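Local coordinates for pesticidal crystal protein Cry2Aa (Bacillus thuringiensis serovar kurstaki, PDB 1I5P) that kills dipteran and lepidopteran larvae by binding to midgut epithelial cells and promoting their colloid-osmotic lysis, at residues K42-V53 with L89-F100. Residues are numbered along the deposited sequence; the frame is centred on the assembly and turned at random.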
ATOM      1  N   LYS A  42       1.212   2.518 -17.982  1.00 13.39           N
ATOM      2  CA  LYS A  42       0.016   3.201 -18.459  1.00 15.90           C
ATOM      3  C   LYS A  42      -0.355   2.789 -19.873  1.00 16.75           C
ATOM      4  O   LYS A  42      -1.515   2.495 -20.164  1.00 18.48           O
ATOM      5  CB  LYS A  42       0.217   4.715 -18.418  1.00 12.78           C
ATOM      6  CG  LYS A  42      -1.007   5.509 -18.847  1.00 12.74           C
ATOM      7  CD  LYS A  42      -2.201   5.164 -17.975  1.00 11.48           C
ATOM      8  CE  LYS A  42      -3.288   6.215 -18.060  1.00  8.54           C
ATOM      9  NZ  LYS A  42      -4.403   5.858 -17.151  1.00 10.26           N
ATOM     10  N   ARG A  43       0.646   2.760 -20.741  1.00 15.88           N
ATOM     11  CA  ARG A  43       0.456   2.419 -22.142  1.00 15.92           C
ATOM     12  C   ARG A  43       0.016   0.993 -22.436  1.00 15.70           C
ATOM     13  O   ARG A  43      -0.868   0.770 -23.260  1.00 16.76           O
ATOM     14  CB  ARG A  43       1.752   2.702 -22.913  1.00 17.37           C
ATOM     15  CG  ARG A  43       1.682   2.404 -24.409  1.00 19.25           C
ATOM     16  CD  ARG A  43       3.021   2.665 -25.100  1.00 18.51           C
ATOM     17  NE  ARG A  43       4.029   1.633 -24.845  1.00 18.74           N
ATOM     18  CZ  ARG A  43       4.093   0.466 -25.485  1.00 19.77           C
ATOM     19  NH1 ARG A  43       3.205   0.167 -26.425  1.00 18.24           N
ATOM     20  NH2 ARG A  43       5.062  -0.397 -25.204  1.00 18.42           N
ATOM     21  N   THR A  44       0.628   0.029 -21.759  1.00 14.52           N
ATOM     22  CA  THR A  44       0.351  -1.382 -22.011  1.00 12.77           C
ATOM     23  C   THR A  44      -0.438  -2.159 -20.967  1.00 14.72           C
ATOM     24  O   THR A  44      -0.986  -3.219 -21.271  1.00 13.24           O
ATOM     25  CB  THR A  44       1.666  -2.149 -22.197  1.00 15.47           C
ATOM     26  OG1 THR A  44       2.301  -2.287 -20.919  1.00 12.89           O
ATOM     27  CG2 THR A  44       2.606  -1.396 -23.136  1.00 14.35           C
ATOM     28  N   ASP A  45      -0.489  -1.669 -19.737  1.00 15.51           N
ATOM     29  CA  ASP A  45      -1.187  -2.421 -18.713  1.00 16.94           C
ATOM     30  C   ASP A  45      -2.534  -1.896 -18.284  1.00 17.95           C
ATOM     31  O   ASP A  45      -3.000  -0.851 -18.742  1.00 16.96           O
ATOM     32  CB  ASP A  45      -0.291  -2.587 -17.489  1.00 18.57           C
ATOM     33  CG  ASP A  45       0.923  -3.448 -17.774  1.00 22.93           C
ATOM     34  OD1 ASP A  45       0.788  -4.421 -18.541  1.00 25.73           O
ATOM     35  OD2 ASP A  45       2.005  -3.155 -17.229  1.00 24.58           O
ATOM     36  N   HIS A  46      -3.166  -2.665 -17.409  1.00 16.70           N
ATOM     37  CA  HIS A  46      -4.460  -2.304 -16.896  1.00 17.00           C
ATOM     38  C   HIS A  46      -4.292  -1.234 -15.836  1.00 16.68           C
ATOM     39  O   HIS A  46      -4.057  -1.533 -14.668  1.00 17.12           O
ATOM     40  CB  HIS A  46      -5.159  -3.528 -16.296  1.00 15.92           C
ATOM     41  CG  HIS A  46      -6.482  -3.216 -15.670  1.00 14.60           C
ATOM     42  ND1 HIS A  46      -7.478  -2.534 -16.334  1.00 12.69           N
ATOM     43  CD2 HIS A  46      -6.969  -3.484 -14.434  1.00 15.17           C
ATOM     44  CE1 HIS A  46      -8.520  -2.390 -15.534  1.00 14.78           C
ATOM     45  NE2 HIS A  46      -8.236  -2.958 -14.375  1.00 13.36           N
ATOM     46  N   SER A  47      -4.369   0.022 -16.259  1.00 16.37           N
ATOM     47  CA  SER A  47      -4.287   1.125 -15.323  1.00 18.84           C
ATOM     48  C   SER A  47      -5.751   1.253 -14.949  1.00 20.62           C
ATOM     49  O   SER A  47      -6.611   0.748 -15.659  1.00 26.60           O
ATOM     50  CB  SER A  47      -3.806   2.399 -16.019  1.00 16.48           C
ATOM     51  OG  SER A  47      -4.766   2.863 -16.957  1.00 15.39           O
ATOM     52  N   LEU A  48      -6.069   1.894 -13.844  1.00 23.15           N
ATOM     53  CA  LEU A  48      -7.488   2.012 -13.508  1.00 23.25           C
ATOM     54  C   LEU A  48      -7.892   3.419 -13.887  1.00 17.85           C
ATOM     55  O   LEU A  48      -8.659   4.049 -13.178  1.00 16.21           O
ATOM     56  CB  LEU A  48      -7.696   1.803 -12.010  1.00 22.93           C
ATOM     57  CG  LEU A  48      -7.676   0.373 -11.486  1.00 24.49           C
ATOM     58  CD1 LEU A  48      -6.328  -0.294 -11.771  1.00 21.43           C
ATOM     59  CD2 LEU A  48      -7.972   0.420  -9.998  1.00 22.53           C
ATOM     60  N   TYR A  49      -7.363   3.889 -15.014  1.00 16.98           N
ATOM     61  CA  TYR A  49      -7.580   5.254 -15.484  1.00 15.89           C
ATOM     62  C   TYR A  49      -6.729   6.109 -14.554  1.00 14.64           C
ATOM     63  O   TYR A  49      -6.887   7.323 -14.459  1.00 13.23           O
ATOM     64  CB  TYR A  49      -9.060   5.657 -15.411  1.00 15.09           C
ATOM     65  CG  TYR A  49      -9.829   5.271 -16.655  1.00 16.40           C
ATOM     66  CD1 TYR A  49     -10.498   4.052 -16.737  1.00 19.04           C
ATOM     67  CD2 TYR A  49      -9.812   6.090 -17.783  1.00 17.34           C
ATOM     68  CE1 TYR A  49     -11.128   3.653 -17.915  1.00 22.53           C
ATOM     69  CE2 TYR A  49     -10.434   5.699 -18.966  1.00 21.37           C
ATOM     70  CZ  TYR A  49     -11.086   4.484 -19.029  1.00 22.68           C
ATOM     71  OH  TYR A  49     -11.673   4.095 -20.214  1.00 23.69           O
ATOM     72  N   VAL A  50      -5.817   5.435 -13.861  1.00 13.89           N
ATOM     73  CA  VAL A  50      -4.904   6.101 -12.944  1.00 14.30           C
ATOM     74  C   VAL A  50      -3.823   6.783 -13.772  1.00 14.25           C
ATOM     75  O   VAL A  50      -3.247   6.180 -14.673  1.00 14.00           O
ATOM     76  CB  VAL A  50      -4.216   5.092 -11.979  1.00 13.94           C
ATOM     77  CG1 VAL A  50      -3.129   5.800 -11.164  1.00 14.91           C
ATOM     78  CG2 VAL A  50      -5.243   4.474 -11.049  1.00 10.30           C
ATOM     79  N   ALA A  51      -3.571   8.051 -13.474  1.00 15.06           N
ATOM     80  CA  ALA A  51      -2.546   8.815 -14.174  1.00 13.38           C
ATOM     81  C   ALA A  51      -1.199   8.343 -13.642  1.00 13.25           C
ATOM     82  O   ALA A  51      -0.942   8.416 -12.442  1.00 13.59           O
ATOM     83  CB  ALA A  51      -2.730  10.301 -13.901  1.00 11.79           C
ATOM     84  N   PRO A  52      -0.327   7.838 -14.528  1.00 13.12           N
ATOM     85  CA  PRO A  52       0.999   7.349 -14.138  1.00 13.44           C
ATOM     86  C   PRO A  52       1.836   8.304 -13.288  1.00 13.71           C
ATOM     87  O   PRO A  52       2.652   7.857 -12.483  1.00 11.40           O
ATOM     88  CB  PRO A  52       1.664   7.049 -15.481  1.00 15.38           C
ATOM     89  CG  PRO A  52       0.955   7.989 -16.431  1.00 14.59           C
ATOM     90  CD  PRO A  52      -0.469   7.800 -15.991  1.00 12.36           C
ATOM     91  N   VAL A  53       1.651   9.611 -13.463  1.00 11.63           N
ATOM     92  CA  VAL A  53       2.414  10.573 -12.680  1.00 12.24           C
ATOM     93  C   VAL A  53       2.239  10.361 -11.169  1.00 13.74           C
ATOM     94  O   VAL A  53       3.150  10.650 -10.386  1.00 14.48           O
ATOM     95  CB  VAL A  53       2.012  12.027 -13.028  1.00 12.56           C
ATOM     96  CG1 VAL A  53       0.592  12.309 -12.559  1.00 12.61           C
ATOM     97  CG2 VAL A  53       2.990  12.999 -12.394  1.00 10.02           C
ATOM     98  N   LEU A  89      -0.683  17.326 -16.822  1.00 12.85           N
ATOM     99  CA  LEU A  89      -0.765  16.113 -16.006  1.00 13.46           C
ATOM    100  C   LEU A  89      -1.825  16.250 -14.912  1.00 13.83           C
ATOM    101  O   LEU A  89      -2.508  15.279 -14.567  1.00 12.40           O
ATOM    102  CB  LEU A  89       0.603  15.774 -15.391  1.00 11.19           C
ATOM    103  CG  LEU A  89       1.715  15.422 -16.390  1.00 11.46           C
ATOM    104  CD1 LEU A  89       2.968  14.998 -15.641  1.00 10.45           C
ATOM    105  CD2 LEU A  89       1.255  14.300 -17.319  1.00  8.47           C
ATOM    106  N   MET A  90      -1.961  17.452 -14.363  1.00 12.07           N
ATOM    107  CA  MET A  90      -2.968  17.684 -13.339  1.00 14.98           C
ATOM    108  C   MET A  90      -4.337  17.672 -14.017  1.00 15.00           C
ATOM    109  O   MET A  90      -5.301  17.129 -13.480  1.00 13.30           O
ATOM    110  CB  MET A  90      -2.730  19.028 -12.651  1.00 17.28           C
ATOM    111  CG  MET A  90      -1.548  19.032 -11.703  1.00 20.39           C
ATOM    112  SD  MET A  90      -1.798  17.902 -10.316  1.00 22.43           S
ATOM    113  CE  MET A  90      -2.503  19.024  -9.086  1.00 25.59           C
ATOM    114  N   GLN A  91      -4.421  18.264 -15.205  1.00 14.07           N
ATOM    115  CA  GLN A  91      -5.688  18.293 -15.919  1.00 15.53           C
ATOM    116  C   GLN A  91      -6.117  16.870 -16.250  1.00 13.72           C
ATOM    117  O   GLN A  91      -7.293  16.543 -16.178  1.00 12.42           O
ATOM    118  CB  GLN A  91      -5.584  19.113 -17.210  1.00 16.47           C
ATOM    119  CG  GLN A  91      -5.255  20.583 -16.999  1.00 26.44           C
ATOM    120  CD  GLN A  91      -5.230  21.367 -18.298  1.00 32.20           C
ATOM    121  OE1 GLN A  91      -5.095  20.795 -19.381  1.00 33.98           O
ATOM    122  NE2 GLN A  91      -5.345  22.688 -18.198  1.00 37.51           N
ATOM    123  N   ASP A  92      -5.156  16.023 -16.609  1.00 13.17           N
ATOM    124  CA  ASP A  92      -5.460  14.640 -16.952  1.00 12.19           C
ATOM    125  C   ASP A  92      -5.908  13.834 -15.735  1.00 11.80           C
ATOM    126  O   ASP A  92      -6.757  12.952 -15.841  1.00 11.91           O
ATOM    127  CB  ASP A  92      -4.244  13.975 -17.592  1.00 12.92           C
ATOM    128  CG  ASP A  92      -4.446  12.493 -17.807  1.00 16.09           C
ATOM    129  OD1 ASP A  92      -5.186  12.121 -18.749  1.00 15.24           O
ATOM    130  OD2 ASP A  92      -3.873  11.698 -17.027  1.00 16.96           O
ATOM    131  N   ILE A  93      -5.324  14.128 -14.580  1.00 11.84           N
ATOM    132  CA  ILE A  93      -5.701  13.436 -13.353  1.00 12.71           C
ATOM    133  C   ILE A  93      -7.186  13.684 -13.108  1.00 13.37           C
ATOM    134  O   ILE A  93      -7.941  12.758 -12.822  1.00 13.84           O
ATOM    135  CB  ILE A  93      -4.893  13.957 -12.148  1.00 11.74           C
ATOM    136  CG1 ILE A  93      -3.483  13.353 -12.179  1.00 11.49           C
ATOM    137  CG2 ILE A  93      -5.612  13.618 -10.842  1.00  9.99           C
ATOM    138  CD1 ILE A  93      -2.553  13.888 -11.096  1.00  8.61           C
ATOM    139  N   LEU A  94      -7.596  14.945 -13.227  1.00 13.07           N
ATOM    140  CA  LEU A  94      -8.992  15.318 -13.031  1.00 12.62           C
ATOM    141  C   LEU A  94      -9.889  14.634 -14.040  1.00 13.04           C
ATOM    142  O   LEU A  94     -10.934  14.089 -13.688  1.00 12.89           O
ATOM    143  CB  LEU A  94      -9.181  16.828 -13.166  1.00 12.84           C
ATOM    144  CG  LEU A  94     -10.655  17.250 -13.285  1.00 17.14           C
ATOM    145  CD1 LEU A  94     -11.398  16.972 -11.973  1.00 15.51           C
ATOM    146  CD2 LEU A  94     -10.734  18.721 -13.643  1.00 19.74           C
ATOM    147  N   ARG A  95      -9.490  14.666 -15.304  1.00 11.88           N
ATOM    148  CA  ARG A  95     -10.310  14.057 -16.332  1.00 14.51           C
ATOM    149  C   ARG A  95     -10.385  12.544 -16.260  1.00 14.67           C
ATOM    150  O   ARG A  95     -11.435  11.963 -16.533  1.00 11.26           O
ATOM    151  CB  ARG A  95      -9.841  14.537 -17.701  1.00 19.71           C
ATOM    152  CG  ARG A  95     -10.001  16.056 -17.837  1.00 28.53           C
ATOM    153  CD  ARG A  95     -11.281  16.521 -17.122  1.00 34.58           C
ATOM    154  NE  ARG A  95     -11.654  17.910 -17.373  1.00 39.94           N
ATOM    155  CZ  ARG A  95     -12.518  18.296 -18.308  1.00 39.96           C
ATOM    156  NH1 ARG A  95     -13.104  17.400 -19.087  1.00 39.18           N
ATOM    157  NH2 ARG A  95     -12.813  19.581 -18.451  1.00 41.67           N
ATOM    158  N   GLU A  96      -9.291  11.891 -15.887  1.00 14.45           N
ATOM    159  CA  GLU A  96      -9.344  10.439 -15.778  1.00 14.04           C
ATOM    160  C   GLU A  96     -10.119  10.061 -14.520  1.00 13.98           C
ATOM    161  O   GLU A  96     -10.704   8.985 -14.448  1.00 14.30           O
ATOM    162  CB  GLU A  96      -7.938   9.839 -15.743  1.00 13.99           C
ATOM    163  CG  GLU A  96      -7.165  10.047 -17.038  1.00 13.56           C
ATOM    164  CD  GLU A  96      -6.132   8.967 -17.288  1.00 13.90           C
ATOM    165  OE1 GLU A  96      -6.531   7.807 -17.502  1.00 12.88           O
ATOM    166  OE2 GLU A  96      -4.921   9.279 -17.275  1.00 14.26           O
ATOM    167  N   THR A  97     -10.115  10.947 -13.527  1.00 13.36           N
ATOM    168  CA  THR A  97     -10.854  10.694 -12.300  1.00 14.05           C
ATOM    169  C   THR A  97     -12.340  10.824 -12.632  1.00 15.31           C
ATOM    170  O   THR A  97     -13.168  10.056 -12.141  1.00 16.07           O
ATOM    171  CB  THR A  97     -10.485  11.710 -11.200  1.00 14.16           C
ATOM    172  OG1 THR A  97      -9.087  11.601 -10.905  1.00 13.88           O
ATOM    173  CG2 THR A  97     -11.287  11.445  -9.930  1.00 11.56           C
ATOM    174  N   GLU A  98     -12.669  11.803 -13.475  1.00 14.62           N
ATOM    175  CA  GLU A  98     -14.052  12.013 -13.891  1.00 16.12           C
ATOM    176  C   GLU A  98     -14.541  10.776 -14.623  1.00 15.54           C
ATOM    177  O   GLU A  98     -15.662  10.318 -14.411  1.00 15.48           O
ATOM    178  CB  GLU A  98     -14.169  13.228 -14.822  1.00 16.34           C
ATOM    179  CG  GLU A  98     -14.169  14.568 -14.109  1.00 17.90           C
ATOM    180  CD  GLU A  98     -14.448  15.748 -15.035  1.00 20.39           C
ATOM    181  OE1 GLU A  98     -14.823  16.821 -14.523  1.00 22.14           O
ATOM    182  OE2 GLU A  98     -14.287  15.615 -16.270  1.00 23.67           O
ATOM    183  N   GLN A  99     -13.693  10.234 -15.490  1.00 15.30           N
ATOM    184  CA  GLN A  99     -14.066   9.053 -16.243  1.00 16.59           C
ATOM    185  C   GLN A  99     -14.205   7.837 -15.333  1.00 16.88           C
ATOM    186  O   GLN A  99     -15.131   7.041 -15.488  1.00 17.43           O
ATOM    187  CB  GLN A  99     -13.036   8.777 -17.343  1.00 18.37           C
ATOM    188  CG  GLN A  99     -13.437   7.659 -18.307  1.00 19.55           C
ATOM    189  CD  GLN A  99     -12.685   7.736 -19.625  1.00 20.89           C
ATOM    190  OE1 GLN A  99     -11.890   8.649 -19.842  1.00 24.17           O
ATOM    191  NE2 GLN A  99     -12.938   6.779 -20.514  1.00 16.65           N
ATOM    192  N   PHE A 100     -13.291   7.701 -14.376  1.00 16.36           N
ATOM    193  CA  PHE A 100     -13.318   6.575 -13.448  1.00 15.68           C
ATOM    194  C   PHE A 100     -14.556   6.578 -12.555  1.00 13.63           C
ATOM    195  O   PHE A 100     -15.207   5.551 -12.391  1.00 13.44           O
ATOM    196  CB  PHE A 100     -12.069   6.574 -12.555  1.00 14.62           C
ATOM    197  CG  PHE A 100     -12.018   5.413 -11.590  1.00 14.55           C
ATOM    198  CD1 PHE A 100     -11.750   4.126 -12.045  1.00 13.25           C
ATOM    199  CD2 PHE A 100     -12.265   5.603 -10.233  1.00 12.06           C
ATOM    200  CE1 PHE A 100     -11.725   3.044 -11.168  1.00 14.74           C
ATOM    201  CE2 PHE A 100     -12.245   4.526  -9.342  1.00 13.81           C
ATOM    202  CZ  PHE A 100     -11.975   3.241  -9.814  1.00 13.74           C
TER
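Lys42 and Glu96 meet head-on and join the loop that follows helix 31-44 to helix 88-101. The lysine starts from the last turn of helix 31-44 with CG anti to the backbone N (chi1 -178°), and a single bend at chi2 (58°) brings NZ to the Glu96 carboxylate and to two oxygens of its own segment. Lys42 NZ donates to Glu96 OE1 at 2.9 Å, on the syn side of the carboxylate and close to its plane, forming a salt bridge. Lys42 NZ also donates to Val50 O at 2.8 Å, from above the carbonyl plane, and to Ser47 OG, so three bonds fix it and tie the turn together. Asp92 OD2 lies 2.6 Å from Glu96 OE2, close enough to suggest a shared proton.

The extended chain of Gln99 passes over one face of the Tyr49 ring, Gln99 CG standing 4.1 Å from the centroid of the Tyr49 ring in a CH-pi contact, while ring and amide planes are inclined by 41°. Next to it, Leu48 O approaches Phe100 CD1 at 3.3 Å, and the Phe100 ring stacks on Tyr247 of helix 238-259.

Toward the other end the contact becomes apolar. Ala51 CB rests on Ile93 CG1, and Val53 divides its methyls, Val53 CG1 meeting Ile93 CD1 at 3.8 Å and CG2 meeting Leu89 CD1. Ile93 also packs on Pro175 of helix 170-193. The arrangement is loop-on-helix packing, joined by a salt bridge between partly exposed residues, within the N-terminal helical bundle characteristic of three-domain delta-endotoxins.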